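Local coordinates for aminotransferase (Helicobacter pylori, PDB 2FNU), which transfers an amino group from glutamate to a UDP-linked 4-keto sugar, with pyridoxal phosphate as cofactor, in the second step of pseudaminic acid biosynthesis, at residues L60-R65 / K205-H210; M90-G95 / Q323-L328; P98-I103 / P318-Q323. All blocks are in the same frame, centred on the assembly; numbering follows the deposited sequence.

Contact 1: L60-R65 / K205-H210; sequences LLTLYR and KLFRSH
Phe207, near the end of helix 198-208, reaches across to helix 56-66 and turns the edge of its ring to Thr62 and Arg65, one turn apart. Its CG stands anti to the backbone N (chi1 -170°), which carries the ring across. Phe207 CB lies 4.1 Å from Thr62 CG2. Farther out, Phe207 CD1 comes to 3.4 Å from Thr62 OG1. The two side chains run past each other in opposite directions, with the hydroxyl at the ring's edge near its plane and the methyl well off that plane, beside CD1. The hydroxyl is hydrogen-bonded to Ser58 O of its own helix. Phe207 CE1 continues along Thr62 and is loosely approached by Leu61 CD2 at 4.5 Å. At the tip, Phe207 CZ meets Arg65 NH1 at 3.8 Å, and CE2 lies over one face of the guanidinium. The two planes are nearly perpendicular (88°): the ring presents its edge, which is not the geometry of a cation-pi stack. Arg65 gets there by bending at chi2 and chi3, and its NH1 is salt-bridged to Glu93 of the second subunit. The Phe207 ring also meets that of His227, while Thr62 touches Phe53 of the edge strand 49-53. Leu60 touches the bound 4'-deoxy-4'-aminopyridoxal-5'-phosphate, so helix 56-66 also lines the cofactor pocket. It lies between helix 198-208 and helix 86-93, with Leu60 and Leu63 packed on strand 174-178.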
loop_
_atom_site.group_PDB
_atom_site.type_symbol
_atom_site.label_atom_id
_atom_site.label_comp_id
_atom_site.label_asym_id
_atom_site.label_seq_id
_atom_site.Cartn_x
_atom_site.Cartn_y
_atom_site.Cartn_z
ATOM N N LEU B 60 0.645 -9.129 5.347
ATOM C CA LEU B 60 0.711 -10.576 5.134
ATOM C C LEU B 60 1.815 -10.925 4.137
ATOM O O LEU B 60 2.595 -11.859 4.370
ATOM C CB LEU B 60 -0.642 -11.125 4.631
ATOM C CG LEU B 60 -1.756 -11.278 5.663
ATOM C CD1 LEU B 60 -3.106 -11.462 4.980
ATOM C CD2 LEU B 60 -1.486 -12.443 6.593
ATOM N N LEU B 61 1.890 -10.185 3.026
ATOM C CA LEU B 61 2.929 -10.471 2.039
ATOM C C LEU B 61 4.303 -10.294 2.687
ATOM O O LEU B 61 5.208 -11.115 2.508
ATOM C CB LEU B 61 2.841 -9.520 0.849
ATOM C CG LEU B 61 3.973 -9.669 -0.180
ATOM C CD1 LEU B 61 3.846 -11.020 -0.897
ATOM C CD2 LEU B 61 3.950 -8.524 -1.192
ATOM N N THR B 62 4.464 -9.211 3.434
ATOM C CA THR B 62 5.755 -8.936 4.078
ATOM C C THR B 62 6.139 -10.048 5.058
ATOM O O THR B 62 7.291 -10.484 5.091
ATOM C CB THR B 62 5.699 -7.577 4.788
ATOM O OG1 THR B 62 5.429 -6.577 3.797
ATOM C CG2 THR B 62 7.035 -7.249 5.480
ATOM N N LEU B 63 5.171 -10.505 5.839
ATOM C CA LEU B 63 5.409 -11.622 6.756
ATOM C C LEU B 63 5.754 -12.909 5.987
ATOM O O LEU B 63 6.752 -13.586 6.313
ATOM C CB LEU B 63 4.188 -11.848 7.662
ATOM C CG LEU B 63 4.307 -13.081 8.573
ATOM C CD1 LEU B 63 5.560 -13.039 9.465
ATOM C CD2 LEU B 63 3.022 -13.128 9.428
ATOM N N TYR B 64 4.942 -13.264 4.993
ATOM C CA TYR B 64 5.156 -14.529 4.296
ATOM C C TYR B 64 6.494 -14.559 3.566
ATOM O O TYR B 64 7.117 -15.622 3.461
ATOM C CB TYR B 64 4.044 -14.756 3.273
ATOM C CG TYR B 64 2.644 -15.021 3.834
ATOM C CD1 TYR B 64 1.535 -14.893 3.012
ATOM C CD2 TYR B 64 2.440 -15.420 5.172
ATOM C CE1 TYR B 64 0.247 -15.174 3.462
ATOM C CE2 TYR B 64 1.159 -15.691 5.652
ATOM C CZ TYR B 64 0.054 -15.571 4.773
ATOM O OH TYR B 64 -1.230 -15.842 5.200
ATOM N N ARG B 65 6.923 -13.408 3.048
ATOM C CA ARG B 65 8.165 -13.336 2.285
ATOM C C ARG B 65 9.378 -13.389 3.195
ATOM O O ARG B 65 10.468 -13.798 2.764
ATOM C CB ARG B 65 8.223 -12.043 1.447
ATOM C CG ARG B 65 7.342 -12.081 0.184
ATOM C CD ARG B 65 7.946 -12.949 -0.951
ATOM N NE ARG B 65 9.261 -12.443 -1.365
ATOM C CZ ARG B 65 9.444 -11.403 -2.184
ATOM N NH1 ARG B 65 8.408 -10.764 -2.732
ATOM N NH2 ARG B 65 10.684 -10.998 -2.449
ATOM N N LYS B 205 10.843 -4.606 8.341
ATOM C CA LYS B 205 10.942 -3.158 8.329
ATOM C C LYS B 205 11.621 -2.654 7.056
ATOM O O LYS B 205 11.138 -1.709 6.426
ATOM C CB LYS B 205 11.681 -2.690 9.588
ATOM C CG LYS B 205 11.720 -1.192 9.809
ATOM C CD LYS B 205 12.465 -0.906 11.127
ATOM C CE LYS B 205 12.457 0.566 11.469
ATOM N NZ LYS B 205 12.924 0.748 12.874
ATOM N N LEU B 206 12.714 -3.296 6.656
ATOM C CA LEU B 206 13.367 -2.920 5.402
ATOM C C LEU B 206 12.474 -3.232 4.193
ATOM O O LEU B 206 12.403 -2.431 3.242
ATOM C CB LEU B 206 14.716 -3.619 5.270
ATOM C CG LEU B 206 15.760 -3.123 6.263
ATOM C CD1 LEU B 206 16.850 -4.162 6.382
ATOM C CD2 LEU B 206 16.316 -1.766 5.794
ATOM N N PHE B 207 11.795 -4.381 4.239
ATOM C CA PHE B 207 10.950 -4.813 3.103
ATOM C C PHE B 207 9.809 -3.835 2.867
ATOM O O PHE B 207 9.362 -3.650 1.721
ATOM C CB PHE B 207 10.402 -6.201 3.397
ATOM C CG PHE B 207 9.722 -6.878 2.229
ATOM C CD1 PHE B 207 8.327 -6.807 2.075
ATOM C CD2 PHE B 207 10.465 -7.651 1.325
ATOM C CE1 PHE B 207 7.689 -7.489 1.032
ATOM C CE2 PHE B 207 9.846 -8.321 0.283
ATOM C CZ PHE B 207 8.456 -8.235 0.135
ATOM N N ARG B 208 9.339 -3.216 3.952
ATOM C CA ARG B 208 8.254 -2.232 3.897
ATOM C C ARG B 208 8.638 -0.941 3.157
ATOM O O ARG B 208 7.772 -0.215 2.670
ATOM C CB ARG B 208 7.807 -1.908 5.327
ATOM C CG ARG B 208 6.676 -0.873 5.427
ATOM C CD ARG B 208 6.293 -0.568 6.883
ATOM N NE ARG B 208 7.421 0.057 7.588
ATOM C CZ ARG B 208 7.411 0.396 8.873
ATOM N NH1 ARG B 208 6.317 0.208 9.625
ATOM N NH2 ARG B 208 8.496 0.954 9.402
ATOM N N SER B 209 9.943 -0.641 3.128
ATOM C CA SER B 209 10.414 0.645 2.607
ATOM C C SER B 209 11.724 0.485 1.836
ATOM O O SER B 209 12.811 0.906 2.293
ATOM C CB SER B 209 10.559 1.674 3.738
ATOM O OG SER B 209 10.677 3.004 3.229
ATOM N N HIS B 210 11.607 -0.122 0.656
ATOM C CA HIS B 210 12.651 -0.097 -0.371
ATOM C C HIS B 210 13.946 -0.856 -0.103
ATOM O O HIS B 210 14.843 -0.823 -0.961
ATOM C CB HIS B 210 12.997 1.357 -0.726
ATOM C CG HIS B 210 11.799 2.171 -1.095
ATOM N ND1 HIS B 210 11.018 1.877 -2.196
ATOM C CD2 HIS B 210 11.233 3.250 -0.503
ATOM C CE1 HIS B 210 10.022 2.748 -2.264
ATOM N NE2 HIS B 210 10.126 3.588 -1.244
#

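Contact 2: M90-G95 / Q323-L328; sequences MLLESG and QLYQQL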
loop_
_atom_site.group_PDB
_atom_site.type_symbol
_atom_site.label_atom_id
_atom_site.label_comp_id
_atom_site.label_asym_id
_atom_site.label_seq_id
_atom_site.Cartn_x
_atom_site.Cartn_y
_atom_site.Cartn_z
ATOM N N MET B 90 -1.727 -14.173 -0.686
ATOM C CA MET B 90 -0.352 -13.744 -0.374
ATOM C C MET B 90 0.584 -14.927 -0.190
ATOM O O MET B 90 1.789 -14.775 -0.369
ATOM C CB MET B 90 -0.313 -12.782 0.817
ATOM C CG MET B 90 -1.020 -11.450 0.559
ATOM S SD MET B 90 -0.326 -10.564 -0.881
ATOM C CE MET B 90 -1.504 -11.023 -2.169
ATOM N N LEU B 91 0.026 -16.107 0.090
ATOM C CA LEU B 91 0.821 -17.338 0.046
ATOM C C LEU B 91 1.286 -17.612 -1.373
ATOM O O LEU B 91 2.473 -17.880 -1.617
ATOM C CB LEU B 91 0.029 -18.526 0.619
ATOM C CG LEU B 91 -0.246 -18.476 2.129
ATOM C CD1 LEU B 91 -1.215 -19.587 2.563
ATOM C CD2 LEU B 91 1.046 -18.562 2.980
ATOM N N LEU B 92 0.348 -17.555 -2.309
ATOM C CA LEU B 92 0.690 -17.787 -3.724
ATOM C C LEU B 92 1.757 -16.799 -4.176
ATOM O O LEU B 92 2.706 -17.186 -4.851
ATOM C CB LEU B 92 -0.544 -17.660 -4.624
ATOM C CG LEU B 92 -1.643 -18.717 -4.424
ATOM C CD1 LEU B 92 -2.774 -18.486 -5.416
ATOM C CD2 LEU B 92 -1.103 -20.150 -4.548
ATOM N N GLU B 93 1.612 -15.530 -3.783
ATOM C CA GLU B 93 2.581 -14.523 -4.203
ATOM C C GLU B 93 3.955 -14.721 -3.574
ATOM O O GLU B 93 4.944 -14.148 -4.042
ATOM C CB GLU B 93 2.061 -13.111 -3.909
ATOM C CG GLU B 93 0.991 -12.667 -4.896
ATOM C CD GLU B 93 1.618 -12.220 -6.222
ATOM O OE1 GLU B 93 1.710 -13.041 -7.174
ATOM O OE2 GLU B 93 2.066 -11.052 -6.285
ATOM N N SER B 94 4.013 -15.512 -2.504
ATOM C CA SER B 94 5.262 -15.768 -1.815
ATOM C C SER B 94 5.843 -17.130 -2.201
ATOM O O SER B 94 6.868 -17.535 -1.661
ATOM C CB SER B 94 5.049 -15.658 -0.303
ATOM O OG SER B 94 4.593 -14.344 0.003
ATOM N N GLY B 95 5.177 -17.829 -3.125
ATOM C CA GLY B 95 5.707 -19.092 -3.659
ATOM C C GLY B 95 5.096 -20.329 -3.035
ATOM O O GLY B 95 5.415 -21.454 -3.450
ATOM N N GLN B 323 -12.009 -19.531 -8.866
ATOM C CA GLN B 323 -11.465 -19.971 -10.161
ATOM C C GLN B 323 -9.950 -20.163 -10.158
ATOM O O GLN B 323 -9.429 -21.167 -10.667
ATOM C CB GLN B 323 -11.866 -18.978 -11.264
ATOM C CG GLN B 323 -11.369 -19.393 -12.660
ATOM C CD GLN B 323 -11.796 -18.449 -13.795
ATOM O OE1 GLN B 323 -11.339 -18.589 -14.944
ATOM N NE2 GLN B 323 -12.665 -17.492 -13.485
ATOM N N LEU B 324 -9.233 -19.209 -9.572
ATOM C CA LEU B 324 -7.789 -19.311 -9.509
ATOM C C LEU B 324 -7.369 -20.610 -8.838
ATOM O O LEU B 324 -6.464 -21.288 -9.313
ATOM C CB LEU B 324 -7.194 -18.117 -8.764
ATOM C CG LEU B 324 -5.684 -18.138 -8.492
ATOM C CD1 LEU B 324 -4.860 -18.151 -9.785
ATOM C CD2 LEU B 324 -5.324 -16.951 -7.631
ATOM N N TYR B 325 -8.022 -20.927 -7.719
ATOM C CA TYR B 325 -7.618 -22.077 -6.914
ATOM C C TYR B 325 -8.060 -23.382 -7.577
ATOM O O TYR B 325 -7.335 -24.378 -7.527
ATOM C CB TYR B 325 -8.146 -21.936 -5.469
ATOM C CG TYR B 325 -7.412 -20.821 -4.772
ATOM C CD1 TYR B 325 -7.799 -19.485 -4.941
ATOM C CD2 TYR B 325 -6.280 -21.092 -4.003
ATOM C CE1 TYR B 325 -7.077 -18.444 -4.348
ATOM C CE2 TYR B 325 -5.554 -20.049 -3.374
ATOM C CZ TYR B 325 -5.964 -18.736 -3.569
ATOM O OH TYR B 325 -5.240 -17.705 -2.979
ATOM N N GLN B 326 -9.219 -23.342 -8.236
ATOM C CA GLN B 326 -9.689 -24.485 -9.032
ATOM C C GLN B 326 -8.745 -24.804 -10.185
ATOM O O GLN B 326 -8.535 -25.974 -10.514
ATOM C CB GLN B 326 -11.079 -24.200 -9.596
ATOM C CG GLN B 326 -12.181 -24.248 -8.568
ATOM C CD GLN B 326 -12.420 -25.647 -8.029
ATOM O OE1 GLN B 326 -12.310 -25.892 -6.825
ATOM N NE2 GLN B 326 -12.740 -26.578 -8.923
ATOM N N GLN B 327 -8.198 -23.773 -10.823
ATOM C CA GLN B 327 -7.276 -24.009 -11.936
ATOM C C GLN B 327 -5.892 -24.482 -11.455
ATOM O O GLN B 327 -5.262 -25.344 -12.080
ATOM C CB GLN B 327 -7.177 -22.773 -12.836
ATOM C CG GLN B 327 -6.552 -23.033 -14.229
ATOM C CD GLN B 327 -7.204 -24.198 -15.025
ATOM O OE1 GLN B 327 -8.416 -24.211 -15.282
ATOM N NE2 GLN B 327 -6.379 -25.169 -15.432
ATOM N N LEU B 328 -5.417 -23.951 -10.333
ATOM C CA LEU B 328 -4.100 -24.332 -9.844
ATOM C C LEU B 328 -4.058 -25.679 -9.131
ATOM O O LEU B 328 -3.044 -26.390 -9.196
ATOM C CB LEU B 328 -3.536 -23.250 -8.911
ATOM C CG LEU B 328 -3.145 -21.898 -9.500
ATOM C CD1 LEU B 328 -2.756 -20.947 -8.385
ATOM C CD2 LEU B 328 -2.017 -22.036 -10.506
#
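Leu92 fits its side chain among Leu324, Tyr325 and Leu328 in an apolar helix-to-helix contact, made by the last turn of helix 86-93 and the short helix 323-328 beside the edge strand 97-100. No hydrogen bond crosses between the two segments, and the backbones stay well apart, with Leu92 CA and Tyr325 CA 9.9 Å from each other. The side chains bridge that distance. Nearly all of the touching on one side is done by a single methyl, Leu92 CD1, at the end of an extended branch (chi2 -178°). It lies 3.7 Å from Leu324 CD2 and 3.9 Å from Leu328 CD1, two leucines one helical turn apart, whose CB atoms both point toward the opposite helix. The third neighbour is the phenol end of Tyr325, where Leu92 CD1 is 3.7 Å from CZ; the methyl approaches the ring obliquely. Tyr325 starts off across the line of approach, and its length brings the hydroxyl beside Leu92, where it is hydrogen-bonded to Asn89 one turn back along helix 86-93. Tyr325 thus meets that helix through both a polar bond and apolar packing.

Gly95, at positive phi (100°), closes the C-terminal end of helix 86-93 in a Schellman motif. Ser94 OG gives a hydrogen bond of 2.9 Å to Met90 O, tying the exit to the last turn. The second subunit approaches too, its Ile225 against Leu92 and its Lys223 against Leu324. Around the contact, Leu92 and Tyr325 both rest on Pro98 of strand 97-100, Leu91 packs on strand 76-79, and Met90 faces helix 56-66.

Contact 3: P98-I103 / P318-Q323; sequences PVFAGI and PIYQYQ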
loop_
_atom_site.group_PDB
_atom_site.type_symbol
_atom_site.label_atom_id
_atom_site.label_comp_id
_atom_site.label_asym_id
_atom_site.label_seq_id
_atom_site.Cartn_x
_atom_site.Cartn_y
_atom_site.Cartn_z
ATOM N N PRO B 98 -1.044 -23.376 -0.643
ATOM C CA PRO B 98 -1.920 -23.538 0.526
ATOM C C PRO B 98 -2.454 -24.954 0.591
ATOM O O PRO B 98 -2.850 -25.511 -0.432
ATOM C CB PRO B 98 -3.067 -22.556 0.270
ATOM C CG PRO B 98 -3.088 -22.373 -1.219
ATOM C CD PRO B 98 -1.650 -22.532 -1.692
ATOM N N VAL B 99 -2.490 -25.508 1.802
ATOM C CA VAL B 99 -3.103 -26.801 2.039
ATOM C C VAL B 99 -4.259 -26.565 2.993
ATOM O O VAL B 99 -4.043 -26.188 4.135
ATOM C CB VAL B 99 -2.069 -27.787 2.616
ATOM C CG1 VAL B 99 -2.706 -29.142 2.896
ATOM C CG2 VAL B 99 -0.908 -27.937 1.634
ATOM N N PHE B 100 -5.488 -26.729 2.515
ATOM C CA PHE B 100 -6.658 -26.313 3.297
ATOM C C PHE B 100 -7.121 -27.372 4.299
ATOM O O PHE B 100 -7.375 -28.515 3.926
ATOM C CB PHE B 100 -7.815 -25.913 2.362
ATOM C CG PHE B 100 -7.506 -24.689 1.542
ATOM C CD1 PHE B 100 -7.255 -24.781 0.180
ATOM C CD2 PHE B 100 -7.413 -23.445 2.160
ATOM C CE1 PHE B 100 -6.939 -23.619 -0.567
ATOM C CE2 PHE B 100 -7.110 -22.282 1.418
ATOM C CZ PHE B 100 -6.880 -22.379 0.055
ATOM N N ALA B 101 -7.209 -26.968 5.572
ATOM C CA ALA B 101 -7.658 -27.837 6.655
ATOM C C ALA B 101 -9.153 -27.712 6.874
ATOM O O ALA B 101 -9.764 -26.710 6.497
ATOM C CB ALA B 101 -6.936 -27.466 7.953
ATOM N N GLY B 102 -9.734 -28.712 7.523
ATOM C CA GLY B 102 -11.105 -28.583 7.990
ATOM C C GLY B 102 -11.246 -27.508 9.056
ATOM O O GLY B 102 -10.259 -27.072 9.676
ATOM N N ILE B 103 -12.483 -27.078 9.275
ATOM C CA ILE B 103 -12.788 -26.081 10.287
ATOM C C ILE B 103 -13.812 -26.629 11.285
ATOM O O ILE B 103 -14.379 -27.710 11.097
ATOM C CB ILE B 103 -13.304 -24.762 9.672
ATOM C CG1 ILE B 103 -14.612 -24.993 8.904
ATOM C CG2 ILE B 103 -12.238 -24.102 8.766
ATOM C CD1 ILE B 103 -15.570 -23.818 9.039
ATOM N N PRO B 318 -15.564 -20.667 0.673
ATOM C CA PRO B 318 -14.323 -21.432 0.820
ATOM C C PRO B 318 -13.331 -21.040 -0.264
ATOM O O PRO B 318 -13.680 -21.027 -1.440
ATOM C CB PRO B 318 -14.792 -22.886 0.667
ATOM C CG PRO B 318 -16.235 -22.850 1.241
ATOM C CD PRO B 318 -16.760 -21.539 0.690
ATOM N N ILE B 319 -12.098 -20.718 0.124
ATOM C CA ILE B 319 -11.134 -20.139 -0.813
ATOM C C ILE B 319 -10.854 -21.038 -2.017
ATOM O O ILE B 319 -10.664 -20.557 -3.142
ATOM C CB ILE B 319 -9.823 -19.742 -0.083
ATOM C CG1 ILE B 319 -10.082 -18.566 0.873
ATOM C CG2 ILE B 319 -8.710 -19.409 -1.062
ATOM C CD1 ILE B 319 -8.949 -18.328 1.883
ATOM N N TYR B 320 -10.858 -22.344 -1.780
ATOM C CA TYR B 320 -10.539 -23.302 -2.871
ATOM C C TYR B 320 -11.630 -23.324 -3.960
ATOM O O TYR B 320 -11.424 -23.934 -5.006
ATOM C CB TYR B 320 -10.293 -24.712 -2.309
ATOM C CG TYR B 320 -11.474 -25.258 -1.514
ATOM C CD1 TYR B 320 -11.415 -25.355 -0.118
ATOM C CD2 TYR B 320 -12.653 -25.646 -2.152
ATOM C CE1 TYR B 320 -12.504 -25.838 0.617
ATOM C CE2 TYR B 320 -13.759 -26.124 -1.416
ATOM C CZ TYR B 320 -13.663 -26.223 -0.028
ATOM O OH TYR B 320 -14.734 -26.679 0.708
ATOM N N GLN B 321 -12.779 -22.693 -3.701
ATOM C CA GLN B 321 -13.855 -22.582 -4.696
ATOM C C GLN B 321 -13.572 -21.536 -5.779
ATOM O O GLN B 321 -14.220 -21.554 -6.843
ATOM C CB GLN B 321 -15.199 -22.219 -4.034
ATOM C CG GLN B 321 -15.908 -23.306 -3.228
ATOM C CD GLN B 321 -17.391 -22.945 -2.919
ATOM O OE1 GLN B 321 -17.969 -22.010 -3.509
ATOM N NE2 GLN B 321 -18.009 -23.703 -2.009
ATOM N N TYR B 322 -12.672 -20.588 -5.493
ATOM C CA TYR B 322 -12.387 -19.537 -6.471
ATOM C C TYR B 322 -11.706 -20.123 -7.702
ATOM O O TYR B 322 -10.915 -21.062 -7.593
ATOM C CB TYR B 322 -11.499 -18.461 -5.851
ATOM C CG TYR B 322 -12.216 -17.533 -4.896
ATOM C CD1 TYR B 322 -13.306 -16.754 -5.317
ATOM C CD2 TYR B 322 -11.775 -17.394 -3.572
ATOM C CE1 TYR B 322 -13.952 -15.878 -4.446
ATOM C CE2 TYR B 322 -12.419 -16.526 -2.682
ATOM C CZ TYR B 322 -13.495 -15.757 -3.136
ATOM O OH TYR B 322 -14.176 -14.879 -2.318
ATOM N N GLN B 323 -12.009 -19.531 -8.866
ATOM C CA GLN B 323 -11.465 -19.971 -10.161
ATOM C C GLN B 323 -9.950 -20.163 -10.158
ATOM O O GLN B 323 -9.429 -21.167 -10.667
ATOM C CB GLN B 323 -11.866 -18.978 -11.264
ATOM C CG GLN B 323 -11.369 -19.393 -12.660
ATOM C CD GLN B 323 -11.796 -18.449 -13.795
ATOM O OE1 GLN B 323 -11.339 -18.589 -14.944
ATOM N NE2 GLN B 323 -12.665 -17.492 -13.485
#
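Phe100 sets its ring against two consecutive residues, Ile319 and Tyr320, so that different parts of the ring meet each. The far end goes to Ile319: Phe100 CZ is 3.7 Å from CG2, the two side chains crossing at about a right angle. Ile319 CG2, anti to the backbone N, points to the end of the ring, and CB backs it up against CZ and CE2. One side of the same ring meets Tyr320, where CB lies 3.9 Å from Phe100 CD1. Both approaches are oblique to the phenylalanine ring. Phe100 closes strand 97-100, an outermost strand of the seven-stranded mixed sheet characteristic of the large domain of fold-type I pyridoxal phosphate enzymes, and 319-321 is a 3-10 turn leading to helix 323-328, with Tyr322 at its N-cap. Tyr320 has CG wedged between backbone N and carbonyl carbon (chi1 58°), and its ring lies over Pro318, whose CB is 3.6 Å above one face, offset toward the rim; Phe100 CD1 lies at the Tyr320 ring's edge, near its plane. The Tyr320 hydroxyl is hydrogen-bonded to Glu338 and to the backbone N of Leu334. The side chain of Ile319 is about 6 Å from that of Tyr316, a substrate-binding residue.

The first segments follow in order along the chain, 60-65, 90-95 and 98-103, and their partners come later, at 205-210 for contact 1, 318-323 for contact 3 and 323-328 for contact 2. Contacts 2 and 3 have centres 11 Å apart and share Gln323: helix 86-93 is followed, after a short turn, by strand 97-100, and the 3-10 turn by helix 323-328. The centres of contacts 1 and 2 are about 19 Å apart, yet Tyr64 and Leu61 pack on Met90 and Ser94, making helix 86-93 the link. Contacts 1 and 3 do not touch. All three adjoin the second subunit, where Glu93 of segment 90-95 is salt-bridged to Arg65, so contacts 1 and 2 also meet across the dimer interface.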